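Local coordinates for protein alpha-1,3-glucanase (Streptomyces thermodiastaticus, PDB 7C7D) that hydrolyses the alpha-1,3-glycosidic linkages of alpha-1,3-glucan as a thermostable family 87 glycoside hydrolase, at residues S61-S66 with T189-D194; S88-V93 with I422-A427; F370-G375 with T397-N402; N455-T460 with T492-S497. All coordinates share one frame; numbering follows the deposited sequence.

Contact 1: residues S61-S66 with T189-D194; sequences SVEAES and TVDVAD. With CA (calcium ion), chain C.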
# COMPACT_ATOMS: atom_id res chain seq x y z
N SER A 61 7.68 11.00 -8.54
CA SER A 61 6.31 11.42 -8.74
C SER A 61 6.20 12.93 -8.75
O SER A 61 6.91 13.62 -8.01
CB SER A 61 5.42 10.86 -7.63
OG SER A 61 5.47 9.44 -7.61
N VAL A 62 5.32 13.45 -9.60
CA VAL A 62 4.99 14.87 -9.64
C VAL A 62 3.48 14.99 -9.51
O VAL A 62 2.73 14.44 -10.33
CB VAL A 62 5.47 15.53 -10.94
CG1 VAL A 62 5.12 17.02 -10.93
CG2 VAL A 62 6.97 15.33 -11.12
N GLU A 63 3.03 15.69 -8.47
CA GLU A 63 1.60 15.88 -8.28
C GLU A 63 1.05 16.75 -9.41
O GLU A 63 1.65 17.75 -9.79
CB GLU A 63 1.33 16.55 -6.94
CG GLU A 63 1.73 15.73 -5.72
CD GLU A 63 0.83 14.53 -5.47
OE1 GLU A 63 1.18 13.73 -4.58
OE2 GLU A 63 -0.22 14.40 -6.13
N ALA A 64 -0.12 16.37 -9.93
CA ALA A 64 -0.70 17.14 -11.02
C ALA A 64 -1.00 18.57 -10.59
O ALA A 64 -0.87 19.51 -11.39
CB ALA A 64 -1.97 16.46 -11.52
N GLU A 65 -1.37 18.76 -9.32
CA GLU A 65 -1.69 20.08 -8.80
C GLU A 65 -0.46 20.97 -8.70
O GLU A 65 -0.61 22.18 -8.50
CB GLU A 65 -2.40 19.95 -7.45
CG GLU A 65 -1.62 19.15 -6.39
CD GLU A 65 -1.93 17.65 -6.38
OE1 GLU A 65 -2.27 17.08 -7.43
OE2 GLU A 65 -1.81 17.03 -5.30
N SER A 66 0.75 20.42 -8.84
CA SER A 66 1.98 21.20 -8.88
C SER A 66 2.43 21.52 -10.29
O SER A 66 3.46 22.19 -10.47
CB SER A 66 3.11 20.46 -8.14
OG SER A 66 3.69 19.46 -8.96
N THR A 189 -9.65 13.31 -14.40
CA THR A 189 -9.11 13.94 -13.20
C THR A 189 -7.74 13.32 -12.95
O THR A 189 -7.64 12.13 -12.63
CB THR A 189 -10.06 13.76 -12.03
OG1 THR A 189 -11.29 14.43 -12.34
CG2 THR A 189 -9.47 14.37 -10.76
N VAL A 190 -6.69 14.11 -13.15
CA VAL A 190 -5.31 13.63 -13.04
C VAL A 190 -4.79 13.92 -11.65
O VAL A 190 -4.82 15.07 -11.19
CB VAL A 190 -4.42 14.27 -14.12
CG1 VAL A 190 -3.00 13.72 -14.03
CG2 VAL A 190 -5.00 14.00 -15.52
N ASP A 191 -4.29 12.89 -10.97
CA ASP A 191 -3.84 13.03 -9.59
C ASP A 191 -2.34 13.29 -9.49
O ASP A 191 -1.90 14.26 -8.85
CB ASP A 191 -4.20 11.74 -8.84
CG ASP A 191 -3.78 11.76 -7.39
OD1 ASP A 191 -3.39 12.84 -6.88
OD2 ASP A 191 -3.85 10.68 -6.76
N VAL A 192 -1.53 12.42 -10.09
CA VAL A 192 -0.08 12.42 -9.92
C VAL A 192 0.48 11.60 -11.08
O VAL A 192 -0.17 10.68 -11.57
CB VAL A 192 0.31 11.85 -8.53
CG1 VAL A 192 -0.31 10.47 -8.28
CG2 VAL A 192 1.83 11.82 -8.35
N ALA A 193 1.68 11.96 -11.53
CA ALA A 193 2.37 11.24 -12.59
C ALA A 193 3.74 10.81 -12.10
O ALA A 193 4.44 11.57 -11.42
CB ALA A 193 2.51 12.11 -13.84
N ASP A 194 4.13 9.58 -12.44
CA ASP A 194 5.42 9.01 -12.07
C ASP A 194 6.30 8.94 -13.31
O ASP A 194 5.86 8.44 -14.36
CB ASP A 194 5.27 7.60 -11.50
CG ASP A 194 4.25 7.50 -10.38
OD1 ASP A 194 4.03 8.47 -9.64
OD2 ASP A 194 3.66 6.40 -10.24
CA CA C . -2.46 14.85 -6.39
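Asp191 O answers to two partners: Ala64 N donates to it at 3.0 Å from above the carbonyl plane, and a calcium ion binds the same Asp191 O at 2.6 Å. Asp191 grips the ion a second time, because its CG stands anti to the backbone N (chi1 180°), which swings the carboxylate round to its own carbonyl and brings Asp191 OD1 to 2.3 Å from the calcium. From the other segment the two glutamates bind differently. Glu63 gives OE2 alone, at 2.3 Å from the calcium, while Glu65 clasps the ion with both carboxylate oxygens. Three acidic groups thus crowd together, a gathering the cation would be expected to pay for. Main-chain oxygens of Ser88 and Gln91 complete the seven ligands.

Beyond the metal the strands run antiparallel. Val62 and Ala193 form a hydrogen-bonded pair, with Val62 N 2.8 Å from Ala193 O, and their side chains meet Phe103 on one face of the sheet. On the opposite face Val192 CG2 rests 3.4 Å from Val62 O, and Ser61 OG donates to Asp194 OD1 at 2.7 Å, meeting it from above the carboxylate plane; Asp194 OD2 is salt-bridged to Arg372. A strand end tied by calcium to its antiparallel neighbour is consistent with the structural metal sites of galactose-binding-like beta-sandwich modules, the clan to which this domain belongs.

Contact 2: residues S88-V93 with I422-A427; sequences SGRQAV and ISDTNA. With CA (calcium ion), chain C.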
# COMPACT_ATOMS: atom_id res chain seq x y z
N SER A 88 -3.70 11.53 -4.13
CA SER A 88 -2.41 11.86 -3.52
C SER A 88 -2.36 13.36 -3.24
O SER A 88 -2.68 14.17 -4.11
CB SER A 88 -1.30 11.47 -4.49
OG SER A 88 -0.02 11.57 -3.89
N GLY A 89 -1.98 13.73 -2.01
CA GLY A 89 -2.02 15.12 -1.63
C GLY A 89 -3.40 15.70 -1.42
O GLY A 89 -3.52 16.91 -1.19
N ARG A 90 -4.44 14.88 -1.52
CA ARG A 90 -5.83 15.30 -1.40
C ARG A 90 -6.25 16.29 -2.48
O ARG A 90 -7.24 17.00 -2.31
CB ARG A 90 -6.17 15.84 0.00
CG ARG A 90 -5.62 14.99 1.12
CD ARG A 90 -6.11 13.53 1.06
NE ARG A 90 -5.52 12.83 2.19
CZ ARG A 90 -6.12 11.89 2.91
NH1 ARG A 90 -7.33 11.45 2.60
NH2 ARG A 90 -5.48 11.39 3.97
N GLN A 91 -5.48 16.35 -3.57
CA GLN A 91 -5.73 17.30 -4.64
C GLN A 91 -5.46 16.62 -5.98
O GLN A 91 -4.64 15.71 -6.07
CB GLN A 91 -4.84 18.53 -4.53
CG GLN A 91 -5.08 19.34 -3.28
CD GLN A 91 -3.93 20.28 -3.02
OE1 GLN A 91 -3.91 21.40 -3.51
NE2 GLN A 91 -2.95 19.81 -2.25
N ALA A 92 -6.15 17.10 -7.01
CA ALA A 92 -5.98 16.59 -8.36
C ALA A 92 -6.42 17.70 -9.31
O ALA A 92 -6.85 18.77 -8.88
CB ALA A 92 -6.79 15.30 -8.57
N VAL A 93 -6.33 17.43 -10.61
CA VAL A 93 -6.68 18.42 -11.63
C VAL A 93 -7.70 17.80 -12.57
O VAL A 93 -7.40 16.80 -13.24
CB VAL A 93 -5.45 18.92 -12.40
CG1 VAL A 93 -5.87 19.90 -13.47
CG2 VAL A 93 -4.44 19.56 -11.45
N ILE A 422 4.50 6.45 4.42
CA ILE A 422 3.08 6.17 4.30
C ILE A 422 2.34 7.49 4.24
O ILE A 422 2.47 8.31 5.16
CB ILE A 422 2.57 5.32 5.48
CG1 ILE A 422 3.37 4.02 5.57
CG2 ILE A 422 1.07 5.07 5.36
CD1 ILE A 422 3.20 3.27 6.86
N SER A 423 1.57 7.71 3.17
CA SER A 423 0.90 8.98 2.95
C SER A 423 -0.56 8.77 2.59
O SER A 423 -0.90 7.84 1.84
CB SER A 423 1.56 9.79 1.84
OG SER A 423 2.96 9.92 2.04
N ASP A 424 -1.41 9.65 3.12
CA ASP A 424 -2.78 9.83 2.66
C ASP A 424 -3.64 8.59 2.90
O ASP A 424 -4.03 7.88 1.96
CB ASP A 424 -2.81 10.23 1.18
CG ASP A 424 -2.28 11.62 0.94
OD1 ASP A 424 -2.73 12.55 1.64
OD2 ASP A 424 -1.41 11.79 0.06
N THR A 425 -3.96 8.35 4.16
CA THR A 425 -4.89 7.28 4.51
C THR A 425 -6.28 7.83 4.80
O THR A 425 -6.51 9.04 4.92
CB THR A 425 -4.36 6.44 5.69
OG1 THR A 425 -4.23 7.25 6.86
CG2 THR A 425 -3.00 5.84 5.35
N ASN A 426 -7.23 6.91 4.95
CA ASN A 426 -8.64 7.28 4.95
C ASN A 426 -9.40 6.62 6.09
O ASN A 426 -8.80 6.04 6.99
CB ASN A 426 -9.24 6.94 3.59
CG ASN A 426 -8.68 7.82 2.50
OD1 ASN A 426 -8.95 9.01 2.48
ND2 ASN A 426 -7.88 7.24 1.61
N ALA A 427 -10.73 6.73 6.04
CA ALA A 427 -11.55 6.25 7.14
C ALA A 427 -11.30 4.77 7.38
O ALA A 427 -11.06 3.99 6.45
CB ALA A 427 -13.02 6.50 6.84
CA CA C . -2.46 14.85 -6.39
O HOH W 1 0.26 10.28 -1.46
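Arg90 reaches across to Asp424, Thr425 and Asn426, and its guanidinium is where the contact is most densely packed. Arg90 NH2 donates to Thr425 O at 2.7 Å, nearly in the guanidinium plane. The salt bridge is less regular: Arg90 NE meets Asp424 OD1 at 2.9 Å, but the carboxylate stands almost perpendicular to the guanidinium (89°), so one oxygen is touched and no two-pronged pairing forms, while Asp424 CB lies over a guanidinium face. A weak bond from Arg90 NH1 to Asn426 OD1 adds a third point. The chain bends at chi2 (-57°) and then runs straight, which carries the group alongside Asp424. Asp424 OD1 is shared with Arg459 NE, and Asn426 ND2 is held by Gln400.

Asp424 follows strand 415-423 with a positive phi, at a turn of the right-handed parallel beta-helix expected of this pectate lyase-like family; the contact therefore joins that solenoid to the domain carrying the calcium site. An alanine in place of Arg90 would remove the guanidinium, and is likely to leave Thr425 O without this donor and Asp424 with one cationic mate fewer.

Toward the calcium the fit is looser and partly open to solvent. Gly89 N donates to Asp424 OD2 at 2.9 Å in a nearly straight bond, approaching from above the carboxylate plane. Ser88 and Asp424 meet there through a water that donates to both Ser88 OG and Asp424 OD2. On the far side of the same loop, Ser88 O and Gln91 O each bind the calcium ion at 2.4 Å.

Contact 3: residues F370-G375 with T397-N402; sequences FLRNQG and TITQPN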
# COMPACT_ATOMS: atom_id res chain seq x y z
N PHE A 370 6.55 -0.34 -3.82
CA PHE A 370 5.67 0.81 -3.96
C PHE A 370 4.24 0.31 -4.07
O PHE A 370 3.95 -0.55 -4.92
CB PHE A 370 6.02 1.62 -5.20
CG PHE A 370 5.12 2.81 -5.41
CD1 PHE A 370 5.24 3.92 -4.59
CD2 PHE A 370 4.14 2.81 -6.39
CE1 PHE A 370 4.41 5.01 -4.75
CE2 PHE A 370 3.30 3.90 -6.55
CZ PHE A 370 3.44 5.00 -5.73
N LEU A 371 3.36 0.84 -3.22
CA LEU A 371 1.96 0.42 -3.16
C LEU A 371 1.07 1.66 -3.25
O LEU A 371 1.19 2.56 -2.42
CB LEU A 371 1.67 -0.34 -1.86
CG LEU A 371 2.41 -1.68 -1.73
CD1 LEU A 371 3.63 -1.58 -0.80
CD2 LEU A 371 1.45 -2.76 -1.26
N ARG A 372 0.20 1.70 -4.27
CA ARG A 372 -0.75 2.78 -4.45
C ARG A 372 -2.13 2.20 -4.70
O ARG A 372 -2.28 1.26 -5.49
CB ARG A 372 -0.36 3.67 -5.64
CG ARG A 372 -1.37 4.75 -5.98
CD ARG A 372 -0.98 5.54 -7.23
NE ARG A 372 0.10 6.50 -6.97
CZ ARG A 372 1.05 6.79 -7.85
NH1 ARG A 372 1.07 6.19 -9.03
NH2 ARG A 372 1.99 7.68 -7.55
N ASN A 373 -3.15 2.77 -4.05
CA ASN A 373 -4.55 2.47 -4.38
C ASN A 373 -4.93 1.02 -4.06
O ASN A 373 -5.50 0.31 -4.89
CB ASN A 373 -4.90 2.85 -5.82
CG ASN A 373 -6.40 2.85 -6.09
OD1 ASN A 373 -7.22 3.08 -5.19
ND2 ASN A 373 -6.77 2.62 -7.35
N GLN A 374 -4.61 0.59 -2.84
CA GLN A 374 -5.13 -0.65 -2.30
C GLN A 374 -6.53 -0.39 -1.74
O GLN A 374 -6.86 0.74 -1.38
CB GLN A 374 -4.21 -1.18 -1.19
CG GLN A 374 -3.00 -1.94 -1.70
CD GLN A 374 -2.22 -1.18 -2.75
OE1 GLN A 374 -1.54 -0.19 -2.45
NE2 GLN A 374 -2.31 -1.63 -4.00
N GLY A 375 -7.35 -1.44 -1.70
CA GLY A 375 -8.71 -1.31 -1.22
C GLY A 375 -8.92 -1.62 0.25
O GLY A 375 -10.06 -1.71 0.71
N THR A 397 7.08 2.30 0.25
CA THR A 397 6.34 3.53 0.06
C THR A 397 4.90 3.17 -0.25
O THR A 397 4.64 2.41 -1.19
CB THR A 397 6.95 4.38 -1.06
OG1 THR A 397 8.26 4.78 -0.64
CG2 THR A 397 6.12 5.62 -1.34
N ILE A 398 3.98 3.72 0.55
CA ILE A 398 2.57 3.39 0.49
C ILE A 398 1.79 4.69 0.36
O ILE A 398 2.04 5.64 1.10
CB ILE A 398 2.14 2.64 1.76
CG1 ILE A 398 2.80 1.25 1.82
CG2 ILE A 398 0.62 2.57 1.89
CD1 ILE A 398 2.83 0.65 3.20
N THR A 399 0.82 4.71 -0.56
CA THR A 399 -0.02 5.88 -0.72
C THR A 399 -1.46 5.47 -0.99
O THR A 399 -1.73 4.54 -1.76
CB THR A 399 0.50 6.80 -1.84
OG1 THR A 399 -0.50 7.77 -2.16
CG2 THR A 399 0.87 6.04 -3.10
N GLN A 400 -2.37 6.15 -0.31
CA GLN A 400 -3.79 6.07 -0.63
C GLN A 400 -4.41 4.68 -0.56
O GLN A 400 -5.10 4.26 -1.51
CB GLN A 400 -4.08 6.77 -1.96
CG GLN A 400 -4.21 8.29 -1.81
CD GLN A 400 -5.45 8.71 -1.02
OE1 GLN A 400 -6.28 7.87 -0.65
NE2 GLN A 400 -5.59 10.01 -0.78
N PRO A 401 -4.28 3.95 0.55
CA PRO A 401 -5.20 2.83 0.76
C PRO A 401 -6.60 3.41 0.94
O PRO A 401 -6.78 4.41 1.64
CB PRO A 401 -4.67 2.18 2.05
CG PRO A 401 -4.03 3.32 2.80
CD PRO A 401 -3.46 4.24 1.75
N ASN A 402 -7.60 2.80 0.28
CA ASN A 402 -8.91 3.45 0.20
C ASN A 402 -9.61 3.47 1.55
O ASN A 402 -10.44 4.36 1.81
CB ASN A 402 -9.87 2.67 -0.71
CG ASN A 402 -9.37 2.47 -2.13
OD1 ASN A 402 -9.76 1.49 -2.76
ND2 ASN A 402 -8.57 3.39 -2.65
O HOH W 2 -1.19 8.05 -4.88
O HOH W 3 -2.53 1.80 -0.86
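Phe370 to Arg372 run beside Thr397 to Thr399 as parallel strands, their axes 4.8 Å apart and only 4° out of line. Leu371 sits at the centre of the ladder: Leu371 N donates to Thr397 O, Leu371 O accepts from Thr399 N, and Asn373 N donates to Thr399 O. Asn373 and Gln400 both take positive phi, so the two chains turn together, and a further bond beyond the turn joins Asn402 N to Gln374 O at 2.7 Å.

Asn402 ND2 donates to Asn373 OD1 at 2.9 Å, with the acceptor close to the amide plane of Asn402 although the two amides are turned 58° apart. The other ends are held too, Asn373 ND2 by Asp349 and Asn402 OD1 by His160. On one face Leu371 and Ile398 lie side by side, CD1 of Leu371 being 3.9 Å from CG1 of Ile398. On the other, Thr399 turns OG1 anti to its N (chi1 168°), bringing CG2 to 3.7 Å from Arg372 CB, while one water links Thr399 OG1 to Arg372 NE. Phe370 CZ lies over the rim of one face of the Arg372 guanidinium, which in turn sits at the edge of the ring.

Strands 341-348 and 415-423 flank the pair in the solenoid. Leu379 of strand 379-382 packs against Leu371 and Ile398, whereas the Arg372 face looks toward Asp194 and Asn164 of the beta-sandwich domain.

Contact 4: residues N455-T460 with T492-S497; sequences NTLVRT and TTITDS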
# COMPACT_ATOMS: atom_id res chain seq x y z
N ASN A 455 9.82 5.40 10.59
CA ASN A 455 8.75 5.58 9.63
C ASN A 455 8.35 7.05 9.52
O ASN A 455 8.48 7.82 10.48
CB ASN A 455 7.54 4.73 10.03
CG ASN A 455 7.87 3.26 10.11
OD1 ASN A 455 7.97 2.58 9.09
ND2 ASN A 455 8.08 2.76 11.33
N THR A 456 7.85 7.43 8.35
CA THR A 456 7.34 8.76 8.08
C THR A 456 5.89 8.65 7.63
O THR A 456 5.59 7.90 6.69
CB THR A 456 8.19 9.46 7.01
OG1 THR A 456 9.50 9.66 7.54
CG2 THR A 456 7.60 10.82 6.66
N LEU A 457 5.01 9.38 8.31
CA LEU A 457 3.56 9.28 8.14
C LEU A 457 3.04 10.66 7.79
O LEU A 457 3.13 11.59 8.61
CB LEU A 457 2.91 8.80 9.43
CG LEU A 457 3.52 7.54 10.07
CD1 LEU A 457 2.80 7.19 11.36
CD2 LEU A 457 3.48 6.37 9.10
N VAL A 458 2.51 10.81 6.57
CA VAL A 458 2.15 12.11 6.01
C VAL A 458 0.66 12.12 5.70
O VAL A 458 0.18 11.30 4.91
CB VAL A 458 2.97 12.40 4.74
CG1 VAL A 458 2.61 13.78 4.19
CG2 VAL A 458 4.47 12.29 5.02
N ARG A 459 -0.08 13.04 6.32
CA ARG A 459 -1.52 13.17 6.09
C ARG A 459 -2.24 11.84 6.34
O ARG A 459 -3.07 11.39 5.55
CB ARG A 459 -1.83 13.72 4.69
CG ARG A 459 -1.31 15.15 4.46
CD ARG A 459 -1.64 15.67 3.05
NE ARG A 459 -1.11 14.76 2.04
CZ ARG A 459 0.13 14.82 1.55
NH1 ARG A 459 0.95 15.79 1.93
NH2 ARG A 459 0.56 13.90 0.70
N THR A 460 -1.91 11.20 7.47
CA THR A 460 -2.53 9.95 7.88
C THR A 460 -3.37 10.15 9.14
O THR A 460 -3.14 11.07 9.94
CB THR A 460 -1.50 8.82 8.09
OG1 THR A 460 -0.70 9.06 9.25
CG2 THR A 460 -0.62 8.65 6.85
N THR A 492 10.18 8.48 14.58
CA THR A 492 9.01 8.62 13.73
C THR A 492 8.84 10.07 13.31
O THR A 492 8.90 10.98 14.15
CB THR A 492 7.74 8.16 14.45
OG1 THR A 492 7.96 6.90 15.08
CG2 THR A 492 6.59 8.00 13.47
N THR A 493 8.61 10.29 12.02
CA THR A 493 8.26 11.61 11.50
C THR A 493 6.78 11.58 11.16
O THR A 493 6.34 10.72 10.39
CB THR A 493 9.10 11.92 10.26
OG1 THR A 493 10.48 11.92 10.63
CG2 THR A 493 8.74 13.27 9.66
N ILE A 494 6.01 12.48 11.77
CA ILE A 494 4.56 12.54 11.58
C ILE A 494 4.22 13.96 11.15
O ILE A 494 4.44 14.92 11.90
CB ILE A 494 3.79 12.13 12.84
CG1 ILE A 494 4.21 10.73 13.30
CG2 ILE A 494 2.29 12.21 12.58
CD1 ILE A 494 3.48 10.20 14.53
N THR A 495 3.70 14.11 9.93
CA THR A 495 3.58 15.41 9.30
C THR A 495 2.17 15.61 8.75
O THR A 495 1.65 14.74 8.04
CB THR A 495 4.59 15.52 8.15
OG1 THR A 495 5.90 15.27 8.68
CG2 THR A 495 4.56 16.90 7.49
N ASP A 496 1.57 16.75 9.08
CA ASP A 496 0.31 17.18 8.47
C ASP A 496 -0.82 16.19 8.74
O ASP A 496 -1.65 15.89 7.87
CB ASP A 496 0.47 17.45 6.97
CG ASP A 496 1.49 18.55 6.68
OD1 ASP A 496 1.76 19.37 7.57
OD2 ASP A 496 2.03 18.59 5.55
N SER A 497 -0.86 15.66 9.96
CA SER A 497 -1.93 14.74 10.32
C SER A 497 -3.24 15.49 10.45
O SER A 497 -3.29 16.53 11.13
CB SER A 497 -1.62 14.10 11.67
OG SER A 497 -0.39 13.41 11.66
O HOH W 4 8.65 4.79 13.46
O HOH W 5 11.52 9.34 10.62
O HOH W 6 0.25 11.81 9.40
O HOH W 7 0.47 18.30 3.38
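Leu457 and Thr493 show the backbone part of the contact at its plainest: Leu457 N donates to Thr493 O at 2.8 Å, and Thr493 N to Asn455 O. Two further bonds, Thr495 N to Leu457 O and Arg459 N to Thr495 O, complete a parallel ladder between strands 7° out of line.

Van der Waals packing follows the register. Thr456 and Thr493 share one rotamer (chi1 -65° and -61°) and lie alongside each other, OG1 of Thr456 3.6 Å from CB of Thr493 and their CG2 methyls 4.0 Å apart. A glycine in place of Thr456 would take away both branches and would probably leave the Thr493 methyl without its neighbour, opening a gap beside Leu421. At the turn, Arg459 CG touches Asp496 CB at 3.8 Å, and Val458 CG1 lies over a guanidinium face.

Waters bridge polar groups that do not meet directly. One links Arg459 NH1 to Asp496 OD2, as these opposite charges do not touch, while Arg459 NE is salt-bridged to Asp424. Another joins Asn455 ND2 to Thr492 OG1, while Asn455 OD1 accepts from Asn420 N. Like residues stacked in register on successive coils, as with the threonine pair, are a hallmark of the parallel beta-helix.

In the fold
The four contacts illustrate how an enzyme can weld a beta-sandwich to a beta-helix. Contacts 1 and 2, centred 11 Å apart, share the calcium ion: its seven ligand oxygens are divided between them, and Ser88 OG of contact 2 lies 2.6 Å from Glu63 OE1 of contact 1. Contacts 3 and 4 are rungs of the solenoid, and the strand that enters 422-427 runs between them; the centre of contact 2 is about 10 Å from that of contact 3 and about 12 Å from that of contact 4. Two salt bridges carry the connection onward: Asp194 OD2 to Arg372 NH1 (2.9 Å) joins contact 1 to contact 3 across the domains, and Asp424 OD1 to Arg459 NE (2.8 Å) joins contact 2 to contact 4.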